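Local coordinates for mutual gliding-motility protein MglA (Myxococcus xanthus, PDB 6IZW) that probably takes part in gliding motility as a small P-loop protein of the ADP-ribosylation factor family, at residues 27-32 against 76-81; 51-56 against 80-85; 138-143 against 153-158. All blocks are in the same frame, centred on the assembly; numbering follows the deposited sequence.

How the contacts relate
Contact 1 is the innermost: its centre lies about 7 Å from the centre of the chain, every touching residue is buried, and across the segments it is purely apolar. Contact 2, about 15 Å from that centre, shares Pro80 and Gly81 with it and involves the adjacent strands 70-78 and 54-67. It adds metal, phosphate, sulfate and guanidinium-amide interactions to packing by Leu55, Pro80 and Tyr85. MglB borders four residues of contact 2 but just Tyr77 of contact 1. Contact 3, about 14 Å from the centre, uses strand 136-141, mixes apolar, CH-pi and sulfur contacts, and meets no other protein chain. All three reach GSP; Asn28 ND2 probably donates to Gln139 OE1, joining contacts 1 and 3.

Contact 1 of 3, residues 27-32 against 76-81; sequences TNLQYI and LYTVPG. With GSP (5'-guanosine-diphosphate-monothiophosphate), chain D.
Behind the phosphate site of a P-loop fold, Leu29 of the helix that follows the loop packs on Thr78, near the end of a strand of the sheet. The closest approach is methyl to methyl, Leu29 CD2 to Thr78 CG2 at 3.6 Å. The second branch, Leu29 CD1, also touches Thr78 CG2, so one methyl is held in the fork of the leucine. The two side chains run past each other in opposite senses. The torsion of Thr78 (chi1 89°) divides its branches: CG2, opposite the carbonyl carbon, is given to the leucine, while OG1 hydrogen-bonds to Asp58 on the neighbouring strand. The Thr78 side chain comes within about 4 Å of the magnesium ion.

This is helix-on-sheet packing of the kind found in a Ras-like alpha/beta domain. The short axes of helix 27-32 and strand 76-78 approach to 9.3 Å with their directions 147° apart, roughly antiparallel. Further from the nucleotide, Leu29 CD2 also rests against Leu76 CB, 4.1 Å away. Ile32 and Leu76 then reach for each other tip to tip, CD1 to CD1 at 4.0 Å. No hydrogen bond crosses between the segments. Leu60 of the neighbouring strand 54-67 adds to the same apolar layer by touching Leu29 and Ile32.

The polar work is done at the nucleotide end. Thr27 holds one alpha-phosphate oxygen twice, its backbone N donating to GSP O1A at 2.9 Å and its OG1 to the same O1A at 2.7 Å. On the other segment, the sequence Thr78-Val79-Pro80-Gly81 probably occupies the place of the DxxG motif of Ras-like proteins, with threonine first. Its Gly81 N makes a weak bond to GSP O2G, 3.0 Å long and bent to 130° at the hydrogen.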
loop_
_atom_site.group_PDB
_atom_site.type_symbol
_atom_site.label_atom_id
_atom_site.label_comp_id
_atom_site.label_asym_id
_atom_site.label_seq_id
_atom_site.Cartn_x
_atom_site.Cartn_y
_atom_site.Cartn_z
ATOM N N THR A 27 -8.735 3.704 14.187
ATOM C CA THR A 27 -9.050 4.655 15.238
ATOM C C THR A 27 -7.780 5.155 15.939
ATOM O O THR A 27 -7.697 6.338 16.302
ATOM C CB THR A 27 -10.029 3.992 16.209
ATOM O OG1 THR A 27 -11.150 3.485 15.459
ATOM C CG2 THR A 27 -10.541 4.969 17.287
ATOM N N ASN A 28 -6.782 4.272 16.141
ATOM C CA ASN A 28 -5.510 4.716 16.711
ATOM C C ASN A 28 -4.929 5.837 15.854
ATOM O O ASN A 28 -4.612 6.922 16.357
ATOM C CB ASN A 28 -4.506 3.552 16.790
ATOM C CG ASN A 28 -4.552 2.770 18.112
ATOM O OD1 ASN A 28 -3.696 2.969 18.977
ATOM N ND2 ASN A 28 -5.503 1.824 18.241
ATOM N N LEU A 29 -4.819 5.599 14.540
ATOM C CA LEU A 29 -4.225 6.591 13.642
ATOM C C LEU A 29 -5.049 7.865 13.567
ATOM O O LEU A 29 -4.485 8.959 13.471
ATOM C CB LEU A 29 -4.053 6.028 12.237
ATOM C CG LEU A 29 -2.593 5.645 11.993
ATOM C CD1 LEU A 29 -2.227 4.593 13.024
ATOM C CD2 LEU A 29 -2.325 5.145 10.547
ATOM N N GLN A 30 -6.384 7.747 13.575
ATOM C CA GLN A 30 -7.220 8.942 13.500
ATOM C C GLN A 30 -7.018 9.818 14.724
ATOM O O GLN A 30 -6.907 11.044 14.608
ATOM C CB GLN A 30 -8.694 8.567 13.367
ATOM C CG GLN A 30 -9.087 8.250 11.947
ATOM C CD GLN A 30 -10.335 7.382 11.848
ATOM O OE1 GLN A 30 -10.927 6.954 12.863
ATOM N NE2 GLN A 30 -10.751 7.124 10.618
ATOM N N TYR A 31 -6.963 9.197 15.902
ATOM C CA TYR A 31 -6.667 9.931 17.119
ATOM C C TYR A 31 -5.322 10.644 17.027
ATOM O O TYR A 31 -5.234 11.836 17.313
ATOM C CB TYR A 31 -6.689 9.004 18.322
ATOM C CG TYR A 31 -6.521 9.812 19.585
ATOM C CD1 TYR A 31 -7.623 10.438 20.163
ATOM C CD2 TYR A 31 -5.269 10.021 20.157
ATOM C CE1 TYR A 31 -7.510 11.206 21.291
ATOM C CE2 TYR A 31 -5.136 10.812 21.298
ATOM C CZ TYR A 31 -6.280 11.398 21.851
ATOM O OH TYR A 31 -6.218 12.172 22.966
ATOM N N ILE A 32 -4.262 9.919 16.655
ATOM C CA ILE A 32 -2.928 10.516 16.552
ATOM C C ILE A 32 -2.951 11.706 15.601
ATOM O O ILE A 32 -2.413 12.777 15.904
ATOM C CB ILE A 32 -1.894 9.471 16.099
ATOM C CG1 ILE A 32 -1.745 8.356 17.134
ATOM C CG2 ILE A 32 -0.540 10.105 15.795
ATOM C CD1 ILE A 32 -0.916 7.195 16.616
ATOM N N LEU A 76 3.441 5.536 9.583
ATOM C CA LEU A 76 2.489 4.676 10.292
ATOM C C LEU A 76 1.521 4.054 9.299
ATOM O O LEU A 76 0.928 4.763 8.477
ATOM C CB LEU A 76 1.710 5.442 11.366
ATOM C CG LEU A 76 2.490 6.288 12.415
ATOM C CD1 LEU A 76 1.554 6.859 13.496
ATOM C CD2 LEU A 76 3.587 5.490 13.053
ATOM N N TYR A 77 1.345 2.735 9.390
ATOM C CA TYR A 77 0.378 2.025 8.566
ATOM C C TYR A 77 -0.554 1.193 9.436
ATOM O O TYR A 77 -0.165 0.710 10.508
ATOM C CB TYR A 77 1.083 1.084 7.568
ATOM C CG TYR A 77 1.807 1.766 6.443
ATOM C CD1 TYR A 77 3.101 2.256 6.622
ATOM C CD2 TYR A 77 1.220 1.901 5.182
ATOM C CE1 TYR A 77 3.800 2.883 5.575
ATOM C CE2 TYR A 77 1.906 2.535 4.123
ATOM C CZ TYR A 77 3.197 3.018 4.328
ATOM O OH TYR A 77 3.895 3.646 3.296
ATOM N N THR A 78 -1.789 1.021 8.964
ATOM C CA THR A 78 -2.648 -0.050 9.433
ATOM C C THR A 78 -2.968 -0.977 8.265
ATOM O O THR A 78 -3.014 -0.553 7.112
ATOM C CB THR A 78 -3.962 0.476 10.050
ATOM O OG1 THR A 78 -4.963 0.619 9.028
ATOM C CG2 THR A 78 -3.726 1.815 10.733
ATOM N N VAL A 79 -3.190 -2.246 8.569
ATOM C CA VAL A 79 -3.533 -3.237 7.560
ATOM C C VAL A 79 -5.052 -3.384 7.522
ATOM O O VAL A 79 -5.733 -2.965 8.467
ATOM C CB VAL A 79 -2.860 -4.590 7.867
ATOM C CG1 VAL A 79 -1.357 -4.426 7.970
ATOM C CG2 VAL A 79 -3.444 -5.197 9.163
ATOM N N PRO A 80 -5.623 -3.966 6.468
ATOM C CA PRO A 80 -7.014 -4.433 6.542
ATOM C C PRO A 80 -7.080 -5.726 7.332
ATOM O O PRO A 80 -6.290 -6.647 7.110
ATOM C CB PRO A 80 -7.399 -4.648 5.074
ATOM C CG PRO A 80 -6.099 -4.908 4.384
ATOM C CD PRO A 80 -5.050 -4.138 5.121
ATOM N N GLY A 81 -8.011 -5.778 8.282
ATOM C CA GLY A 81 -7.994 -6.820 9.270
ATOM C C GLY A 81 -8.870 -8.014 8.981
ATOM O O GLY A 81 -8.660 -9.079 9.567
HETATM P PG GSP D . -10.609 -2.884 9.894
HETATM O O3B GSP D . -10.917 -2.305 11.374
HETATM S S1G GSP D . -12.095 -3.617 9.326
HETATM O O2G GSP D . -9.571 -3.956 10.052
HETATM O O3G GSP D . -10.104 -1.794 8.949
HETATM P PB GSP D . -10.029 -1.408 12.371
HETATM O O1B GSP D . -9.302 -0.319 11.686
HETATM O O2B GSP D . -9.165 -2.134 13.310
HETATM P PA GSP D . -11.680 0.647 13.379
HETATM O O1A GSP D . -10.494 1.424 13.771
HETATM O O2A GSP D . -12.254 1.099 12.081
HETATM O O3A GSP D . -11.249 -0.906 13.284
HETATM O "O5'" GSP D . -12.787 0.581 14.539
HETATM C "C5'" GSP D . -13.902 -0.282 14.377
HETATM C "C4'" GSP D . -15.096 0.172 15.202
HETATM O "O4'" GSP D . -14.807 -0.047 16.568
HETATM C "C3'" GSP D . -15.363 1.670 15.054
HETATM O "O3'" GSP D . -16.759 1.859 15.179
HETATM C "C2'" GSP D . -14.655 2.271 16.252
HETATM O "O2'" GSP D . -15.216 3.498 16.681
HETATM C "C1'" GSP D . -14.876 1.179 17.286
HETATM N N9 GSP D . -13.830 1.203 18.320
HETATM C C8 GSP D . -12.473 1.268 18.101
HETATM N N7 GSP D . -11.868 1.255 19.312
HETATM C C5 GSP D . -12.815 1.184 20.289
HETATM C C6 GSP D . -12.735 1.161 21.671
HETATM O O6 GSP D . -11.646 1.194 22.217
HETATM N N1 GSP D . -13.868 1.107 22.442
HETATM C C2 GSP D . -15.099 1.068 21.815
HETATM N N2 GSP D . -16.196 1.006 22.567
HETATM N N3 GSP D . -15.185 1.108 20.435
HETATM C C4 GSP D . -14.060 1.161 19.680
#

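Contact 2 of 3, residues 51-56 against 80-85; sequences TDRTLF and PGQVFY. With MG (magnesium ion), chain E; GSP (5'-guanosine-diphosphate-monothiophosphate), chain D; SO4 (sulfate ion), chain G; SO4 (sulfate ion), chain F.
Arg53 and Gln82 supply the flat stacking: guanidinium and amide planes are only 10° apart, and Gln82 CD sits 3.0 Å above the arginine plane, offset toward its rim. Because Gln82 OE1 lies over that face, its 2.9 Å approach to Arg53 NE has too poor an angle for a hydrogen bond. The arginine bends at chi3 (84°), and its edge meets anions instead: GSP S1G lies near the guanidinium plane, as does a sulfate, probably from the crystallisation liquor, which accepts from Arg53 NH1 at O1 over 3.1 Å.

Metal and phosphate bonds gather on Thr54. Its OG1 binds the magnesium ion at 2.0 Å, while its backbone N donates over 2.8 Å to GSP O3G, which is itself a ligand of the ion; Thr26 also binds the metal. A water donates to Thr54 O at 2.9 Å and weakly accepts from Gln82 N, bridging the segments.

Packing makes up the third group. The Pro80 ring lies against the carbonyls of Thr54 and Leu55. Leu55 CD1 touches Tyr85 CE1 at 3.8 Å; Leu55 O stands over one face of that ring, and Phe84 CE2 lies over the rim of the opposite face. At its polar end, Tyr85 OH bonds to Asn37 O of an MglB chain. Two loops meeting at the magnesium ion and terminal phosphate are consistent with the two switch regions of Ras-like P-loop proteins.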
loop_
_atom_site.group_PDB
_atom_site.type_symbol
_atom_site.label_atom_id
_atom_site.label_comp_id
_atom_site.label_asym_id
_atom_site.label_seq_id
_atom_site.Cartn_x
_atom_site.Cartn_y
_atom_site.Cartn_z
ATOM N N THR A 51 -18.367 1.356 4.320
ATOM C CA THR A 51 -18.677 1.232 5.737
ATOM C C THR A 51 -17.450 1.475 6.623
ATOM O O THR A 51 -17.467 1.120 7.808
ATOM C CB THR A 51 -19.305 -0.133 6.033
ATOM O OG1 THR A 51 -18.340 -1.174 5.835
ATOM C CG2 THR A 51 -20.497 -0.376 5.114
ATOM N N ASP A 52 -16.390 2.070 6.064
ATOM C CA ASP A 52 -15.188 2.533 6.760
ATOM C C ASP A 52 -14.210 1.424 7.126
ATOM O O ASP A 52 -13.206 1.689 7.824
ATOM C CB ASP A 52 -15.543 3.325 8.025
ATOM C CG ASP A 52 -16.118 4.676 7.704
ATOM O OD1 ASP A 52 -15.729 5.249 6.652
ATOM O OD2 ASP A 52 -16.950 5.165 8.498
ATOM N N ARG A 53 -14.455 0.194 6.710
ATOM C CA ARG A 53 -13.456 -0.843 6.893
ATOM C C ARG A 53 -12.272 -0.560 5.987
ATOM O O ARG A 53 -12.434 -0.156 4.835
ATOM C CB ARG A 53 -14.065 -2.208 6.604
ATOM C CG ARG A 53 -15.336 -2.348 7.353
ATOM C CD ARG A 53 -15.905 -3.707 7.256
ATOM N NE ARG A 53 -15.284 -4.558 8.239
ATOM C CZ ARG A 53 -15.902 -5.531 8.886
ATOM N NH1 ARG A 53 -17.181 -5.783 8.659
ATOM N NH2 ARG A 53 -15.221 -6.246 9.766
ATOM N N THR A 54 -11.076 -0.706 6.534
ATOM C CA THR A 54 -9.889 -0.507 5.732
ATOM C C THR A 54 -9.796 -1.609 4.685
ATOM O O THR A 54 -9.937 -2.798 4.987
ATOM C CB THR A 54 -8.655 -0.500 6.622
ATOM O OG1 THR A 54 -8.843 0.477 7.653
ATOM C CG2 THR A 54 -7.401 -0.191 5.818
ATOM N N LEU A 55 -9.542 -1.199 3.460
ATOM C CA LEU A 55 -9.523 -2.066 2.296
ATOM C C LEU A 55 -8.115 -2.393 1.832
ATOM O O LEU A 55 -7.871 -3.505 1.350
ATOM C CB LEU A 55 -10.293 -1.366 1.177
ATOM C CG LEU A 55 -10.262 -1.788 -0.265
ATOM C CD1 LEU A 55 -11.130 -3.025 -0.425
ATOM C CD2 LEU A 55 -10.858 -0.612 -1.007
ATOM N N PHE A 56 -7.174 -1.460 1.991
ATOM C CA PHE A 56 -5.798 -1.744 1.625
ATOM C C PHE A 56 -4.874 -1.312 2.751
ATOM O O PHE A 56 -4.185 -2.147 3.328
ATOM C CB PHE A 56 -5.444 -1.047 0.312
ATOM C CG PHE A 56 -4.187 -1.565 -0.345
ATOM C CD1 PHE A 56 -3.486 -2.627 0.192
ATOM C CD2 PHE A 56 -3.722 -0.973 -1.516
ATOM C CE1 PHE A 56 -2.327 -3.091 -0.408
ATOM C CE2 PHE A 56 -2.562 -1.426 -2.131
ATOM C CZ PHE A 56 -1.858 -2.496 -1.574
ATOM N N PRO A 80 -5.623 -3.966 6.468
ATOM C CA PRO A 80 -7.014 -4.433 6.542
ATOM C C PRO A 80 -7.080 -5.726 7.332
ATOM O O PRO A 80 -6.290 -6.647 7.110
ATOM C CB PRO A 80 -7.399 -4.648 5.074
ATOM C CG PRO A 80 -6.099 -4.908 4.384
ATOM C CD PRO A 80 -5.050 -4.138 5.121
ATOM N N GLY A 81 -8.011 -5.778 8.282
ATOM C CA GLY A 81 -7.994 -6.820 9.270
ATOM C C GLY A 81 -8.870 -8.014 8.981
ATOM O O GLY A 81 -8.660 -9.079 9.567
ATOM N N GLN A 82 -9.859 -7.859 8.112
ATOM C CA GLN A 82 -10.725 -8.990 7.800
ATOM C C GLN A 82 -9.911 -10.079 7.116
ATOM O O GLN A 82 -9.014 -9.788 6.319
ATOM C CB GLN A 82 -11.893 -8.542 6.921
ATOM C CG GLN A 82 -12.883 -7.672 7.692
ATOM C CD GLN A 82 -14.025 -7.191 6.840
ATOM O OE1 GLN A 82 -13.931 -6.147 6.183
ATOM N NE2 GLN A 82 -15.114 -7.952 6.831
ATOM N N VAL A 83 -10.219 -11.334 7.460
ATOM C CA VAL A 83 -9.406 -12.483 7.044
ATOM C C VAL A 83 -9.112 -12.448 5.541
ATOM O O VAL A 83 -7.955 -12.566 5.121
ATOM C CB VAL A 83 -10.098 -13.797 7.453
ATOM C CG1 VAL A 83 -9.268 -15.012 7.016
ATOM C CG2 VAL A 83 -10.313 -13.825 8.950
ATOM N N PHE A 84 -10.146 -12.237 4.713
ATOM C CA PHE A 84 -10.009 -12.398 3.266
ATOM C C PHE A 84 -9.192 -11.313 2.593
ATOM O O PHE A 84 -8.997 -11.417 1.368
ATOM C CB PHE A 84 -11.387 -12.488 2.573
ATOM C CG PHE A 84 -12.157 -11.204 2.575
ATOM C CD1 PHE A 84 -13.008 -10.893 3.642
ATOM C CD2 PHE A 84 -12.046 -10.307 1.514
ATOM C CE1 PHE A 84 -13.720 -9.705 3.665
ATOM C CE2 PHE A 84 -12.752 -9.114 1.528
ATOM C CZ PHE A 84 -13.594 -8.804 2.616
ATOM N N TYR A 85 -8.696 -10.301 3.315
ATOM C CA TYR A 85 -7.771 -9.337 2.725
ATOM C C TYR A 85 -6.318 -9.747 2.903
ATOM O O TYR A 85 -5.421 -8.924 2.686
ATOM C CB TYR A 85 -7.969 -7.948 3.332
ATOM C CG TYR A 85 -9.283 -7.265 3.012
ATOM C CD1 TYR A 85 -9.674 -7.032 1.702
ATOM C CD2 TYR A 85 -10.111 -6.806 4.032
ATOM C CE1 TYR A 85 -10.881 -6.386 1.418
ATOM C CE2 TYR A 85 -11.297 -6.153 3.767
ATOM C CZ TYR A 85 -11.685 -5.950 2.460
ATOM O OH TYR A 85 -12.873 -5.306 2.201
HETATM MG MG MG E . -9.249 0.064 9.558
HETATM P PG GSP D . -10.609 -2.884 9.894
HETATM O O3B GSP D . -10.917 -2.305 11.374
HETATM S S1G GSP D . -12.095 -3.617 9.326
HETATM O O2G GSP D . -9.571 -3.956 10.052
HETATM O O3G GSP D . -10.104 -1.794 8.949
HETATM P PB GSP D . -10.029 -1.408 12.371
HETATM O O1B GSP D . -9.302 -0.319 11.686
HETATM O O2B GSP D . -9.165 -2.134 13.310
HETATM P PA GSP D . -11.680 0.647 13.379
HETATM O O1A GSP D . -10.494 1.424 13.771
HETATM O O2A GSP D . -12.254 1.099 12.081
HETATM O O3A GSP D . -11.249 -0.906 13.284
HETATM O "O5'" GSP D . -12.787 0.581 14.539
HETATM C "C5'" GSP D . -13.902 -0.282 14.377
HETATM C "C4'" GSP D . -15.096 0.172 15.202
HETATM O "O4'" GSP D . -14.807 -0.047 16.568
HETATM C "C3'" GSP D . -15.363 1.670 15.054
HETATM O "O3'" GSP D . -16.759 1.859 15.179
HETATM C "C2'" GSP D . -14.655 2.271 16.252
HETATM O "O2'" GSP D . -15.216 3.498 16.681
HETATM C "C1'" GSP D . -14.876 1.179 17.286
HETATM N N9 GSP D . -13.830 1.203 18.320
HETATM C C8 GSP D . -12.473 1.268 18.101
HETATM N N7 GSP D . -11.868 1.255 19.312
HETATM C C5 GSP D . -12.815 1.184 20.289
HETATM C C6 GSP D . -12.735 1.161 21.671
HETATM O O6 GSP D . -11.646 1.194 22.217
HETATM N N1 GSP D . -13.868 1.107 22.442
HETATM C C2 GSP D . -15.099 1.068 21.815
HETATM N N2 GSP D . -16.196 1.006 22.567
HETATM N N3 GSP D . -15.185 1.108 20.435
HETATM C C4 GSP D . -14.060 1.161 19.680
HETATM S S SO4 G . -19.841 -4.409 6.437
HETATM O O1 SO4 G . -18.832 -3.670 7.190
HETATM O O2 SO4 G . -19.426 -4.491 5.029
HETATM O O3 SO4 G . -19.983 -5.763 6.998
HETATM O O4 SO4 G . -21.097 -3.661 6.567
HETATM S S SO4 F . -13.239 -10.934 10.479
HETATM O O1 SO4 F . -12.594 -11.559 9.323
HETATM O O2 SO4 F . -12.485 -9.746 10.869
HETATM O O3 SO4 F . -13.312 -11.845 11.637
HETATM O O4 SO4 F . -14.578 -10.514 10.083
HETATM O O HOH W 1 -11.082 1.084 9.578
HETATM O O HOH W 2 -10.635 -4.855 6.945
HETATM O O HOH W 3 -7.314 -0.681 9.387
#

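Contact 3 of 3, residues 138-143 against 153-158; sequences IQYNKR and EMRKAL. With GSP (5'-guanosine-diphosphate-monothiophosphate), chain D.
With CG set opposite its carbonyl carbon (chi1 -52°), Tyr140 sends its ring from the strand to the helix, where Met154, its chain kinked on both sides of the CG-SD bond, folds along it. The methionine runs back along the tyrosine. Met154 CB stands over the centre of the ring, 4.0 Å from the Tyr140 centroid and 12° off the normal, a CH-pi contact. Met154 SD lies obliquely to the same ring, 4.7 Å from the Tyr140 centroid, a Met-aromatic contact. The sulfur also meets the edge of the Arg143 guanidinium, NH1 to SD at 3.8 Å, although Arg143 NH1 hydrogen-bonds to Ser105 and Val149.

Tyr140 OH, 3.5 Å from Arg155 CA, bonds to Glu165, which also forms a salt bridge with Arg155. Two residues earlier on the strand, Ile138 CD1 packs on Leu158 CB at 4.0 Å, the side chains set nearly perpendicular.

The axes of 138-141 and 153-158 run 137° apart; they belong to strand 136-141 and helix 151-158, which begin a beta-alpha-beta unit completed by strand 165-167. At the strand end, Asn141 ND2 donates to GSP N7 at 3.0 Å. With Lys142 and with Asp144, which also bonds to GSP, it matches the NKxD motif of Ras-like P-loop proteins.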
loop_
_atom_site.group_PDB
_atom_site.type_symbol
_atom_site.label_atom_id
_atom_site.label_comp_id
_atom_site.label_asym_id
_atom_site.label_seq_id
_atom_site.Cartn_x
_atom_site.Cartn_y
_atom_site.Cartn_z
ATOM N N ILE A 138 1.989 -4.958 22.130
ATOM C CA ILE A 138 0.590 -5.318 21.978
ATOM C C ILE A 138 -0.298 -4.325 22.724
ATOM O O ILE A 138 0.016 -3.892 23.843
ATOM C CB ILE A 138 0.301 -6.770 22.410
ATOM C CG1 ILE A 138 -1.199 -7.033 22.301
ATOM C CG2 ILE A 138 0.715 -7.032 23.805
ATOM C CD1 ILE A 138 -1.563 -8.502 22.055
ATOM N N GLN A 139 -1.420 -3.973 22.083
ATOM C CA GLN A 139 -2.441 -3.088 22.626
ATOM C C GLN A 139 -3.716 -3.895 22.897
ATOM O O GLN A 139 -4.281 -4.486 21.971
ATOM C CB GLN A 139 -2.719 -1.944 21.640
ATOM C CG GLN A 139 -3.810 -0.942 22.126
ATOM C CD GLN A 139 -4.060 0.186 21.143
ATOM O OE1 GLN A 139 -5.045 0.152 20.402
ATOM N NE2 GLN A 139 -3.176 1.203 21.133
ATOM N N TYR A 140 -4.177 -3.921 24.153
ATOM C CA TYR A 140 -5.518 -4.455 24.464
ATOM C C TYR A 140 -6.496 -3.298 24.355
ATOM O O TYR A 140 -6.633 -2.497 25.284
ATOM C CB TYR A 140 -5.598 -5.074 25.860
ATOM C CG TYR A 140 -4.537 -6.093 26.153
ATOM C CD1 TYR A 140 -4.112 -6.973 25.169
ATOM C CD2 TYR A 140 -3.932 -6.155 27.408
ATOM C CE1 TYR A 140 -3.109 -7.905 25.425
ATOM C CE2 TYR A 140 -2.928 -7.082 27.679
ATOM C CZ TYR A 140 -2.526 -7.957 26.677
ATOM O OH TYR A 140 -1.546 -8.901 26.922
ATOM N N ASN A 141 -7.140 -3.180 23.206
ATOM C CA ASN A 141 -8.055 -2.090 22.930
ATOM C C ASN A 141 -9.487 -2.476 23.345
ATOM O O ASN A 141 -9.790 -3.641 23.592
ATOM C CB ASN A 141 -7.978 -1.719 21.446
ATOM C CG ASN A 141 -8.638 -0.374 21.149
ATOM O OD1 ASN A 141 -8.569 0.541 21.970
ATOM N ND2 ASN A 141 -9.328 -0.269 19.998
ATOM N N LYS A 142 -10.354 -1.462 23.450
ATOM C CA LYS A 142 -11.780 -1.609 23.812
ATOM C C LYS A 142 -11.964 -2.012 25.271
ATOM O O LYS A 142 -12.896 -2.746 25.605
ATOM C CB LYS A 142 -12.530 -2.585 22.897
ATOM C CG LYS A 142 -12.313 -2.319 21.405
ATOM C CD LYS A 142 -13.411 -2.916 20.563
ATOM C CE LYS A 142 -13.158 -2.606 19.104
ATOM N NZ LYS A 142 -14.274 -3.053 18.214
ATOM N N ARG A 143 -11.123 -1.478 26.157
ATOM C CA ARG A 143 -11.253 -1.749 27.590
ATOM C C ARG A 143 -12.512 -1.140 28.189
ATOM O O ARG A 143 -12.881 -1.493 29.315
ATOM C CB ARG A 143 -10.031 -1.208 28.353
ATOM C CG ARG A 143 -8.720 -1.635 27.748
ATOM C CD ARG A 143 -8.618 -3.170 27.756
ATOM N NE ARG A 143 -8.929 -3.708 29.093
ATOM C CZ ARG A 143 -9.221 -4.982 29.350
ATOM N NH1 ARG A 143 -9.231 -5.867 28.365
ATOM N NH2 ARG A 143 -9.506 -5.370 30.598
ATOM N N GLU A 153 -6.433 -12.556 31.405
ATOM C CA GLU A 153 -6.827 -13.563 30.426
ATOM C C GLU A 153 -6.368 -13.210 29.006
ATOM O O GLU A 153 -6.141 -14.113 28.196
ATOM C CB GLU A 153 -8.342 -13.767 30.495
ATOM N N MET A 154 -6.210 -11.923 28.668
ATOM C CA MET A 154 -5.638 -11.599 27.355
ATOM C C MET A 154 -4.138 -11.871 27.311
ATOM O O MET A 154 -3.602 -12.296 26.274
ATOM C CB MET A 154 -5.905 -10.141 26.995
ATOM C CG MET A 154 -7.357 -9.780 27.103
ATOM S SD MET A 154 -7.932 -8.551 25.936
ATOM C CE MET A 154 -7.291 -9.178 24.392
ATOM N N ARG A 155 -3.440 -11.585 28.409
ATOM C CA ARG A 155 -2.025 -11.941 28.509
ATOM C C ARG A 155 -1.811 -13.439 28.276
ATOM O O ARG A 155 -0.945 -13.838 27.487
ATOM C CB ARG A 155 -1.484 -11.534 29.877
ATOM C CG ARG A 155 0.019 -11.667 29.989
ATOM C CD ARG A 155 0.473 -11.330 31.394
ATOM N NE ARG A 155 0.194 -9.941 31.734
ATOM C CZ ARG A 155 -0.554 -9.557 32.756
ATOM N NH1 ARG A 155 -0.738 -8.268 32.986
ATOM N NH2 ARG A 155 -1.121 -10.459 33.544
ATOM N N LYS A 156 -2.614 -14.286 28.930
ATOM C CA LYS A 156 -2.445 -15.730 28.765
ATOM C C LYS A 156 -2.694 -16.166 27.322
ATOM O O LYS A 156 -1.977 -17.024 26.795
ATOM C CB LYS A 156 -3.365 -16.486 29.723
ATOM C CG LYS A 156 -2.638 -16.993 30.976
ATOM C CD LYS A 156 -3.593 -17.292 32.139
ATOM C CE LYS A 156 -2.982 -16.850 33.473
ATOM N NZ LYS A 156 -3.772 -17.318 34.650
ATOM N N ALA A 157 -3.680 -15.564 26.656
ATOM C CA ALA A 157 -4.037 -15.962 25.301
ATOM C C ALA A 157 -3.110 -15.399 24.232
ATOM O O ALA A 157 -3.094 -15.925 23.116
ATOM C CB ALA A 157 -5.469 -15.514 24.991
ATOM N N LEU A 158 -2.370 -14.324 24.518
ATOM C CA LEU A 158 -1.756 -13.541 23.451
ATOM C C LEU A 158 -0.319 -13.155 23.710
ATOM O O LEU A 158 0.374 -12.773 22.762
ATOM C CB LEU A 158 -2.552 -12.244 23.193
ATOM C CG LEU A 158 -3.999 -12.367 22.717
ATOM C CD1 LEU A 158 -4.723 -11.008 22.708
ATOM C CD2 LEU A 158 -4.013 -12.989 21.355
HETATM P PG GSP D . -10.609 -2.884 9.894
HETATM O O3B GSP D . -10.917 -2.305 11.374
HETATM S S1G GSP D . -12.095 -3.617 9.326
HETATM O O2G GSP D . -9.571 -3.956 10.052
HETATM O O3G GSP D . -10.104 -1.794 8.949
HETATM P PB GSP D . -10.029 -1.408 12.371
HETATM O O1B GSP D . -9.302 -0.319 11.686
HETATM O O2B GSP D . -9.165 -2.134 13.310
HETATM P PA GSP D . -11.680 0.647 13.379
HETATM O O1A GSP D . -10.494 1.424 13.771
HETATM O O2A GSP D . -12.254 1.099 12.081
HETATM O O3A GSP D . -11.249 -0.906 13.284
HETATM O "O5'" GSP D . -12.787 0.581 14.539
HETATM C "C5'" GSP D . -13.902 -0.282 14.377
HETATM C "C4'" GSP D . -15.096 0.172 15.202
HETATM O "O4'" GSP D . -14.807 -0.047 16.568
HETATM C "C3'" GSP D . -15.363 1.670 15.054
HETATM O "O3'" GSP D . -16.759 1.859 15.179
HETATM C "C2'" GSP D . -14.655 2.271 16.252
HETATM O "O2'" GSP D . -15.216 3.498 16.681
HETATM C "C1'" GSP D . -14.876 1.179 17.286
HETATM N N9 GSP D . -13.830 1.203 18.320
HETATM C C8 GSP D . -12.473 1.268 18.101
HETATM N N7 GSP D . -11.868 1.255 19.312
HETATM C C5 GSP D . -12.815 1.184 20.289
HETATM C C6 GSP D . -12.735 1.161 21.671
HETATM O O6 GSP D . -11.646 1.194 22.217
HETATM N N1 GSP D . -13.868 1.107 22.442
HETATM C C2 GSP D . -15.099 1.068 21.815
HETATM N N2 GSP D . -16.196 1.006 22.567
HETATM N N3 GSP D . -15.185 1.108 20.435
HETATM C C4 GSP D . -14.060 1.161 19.680
#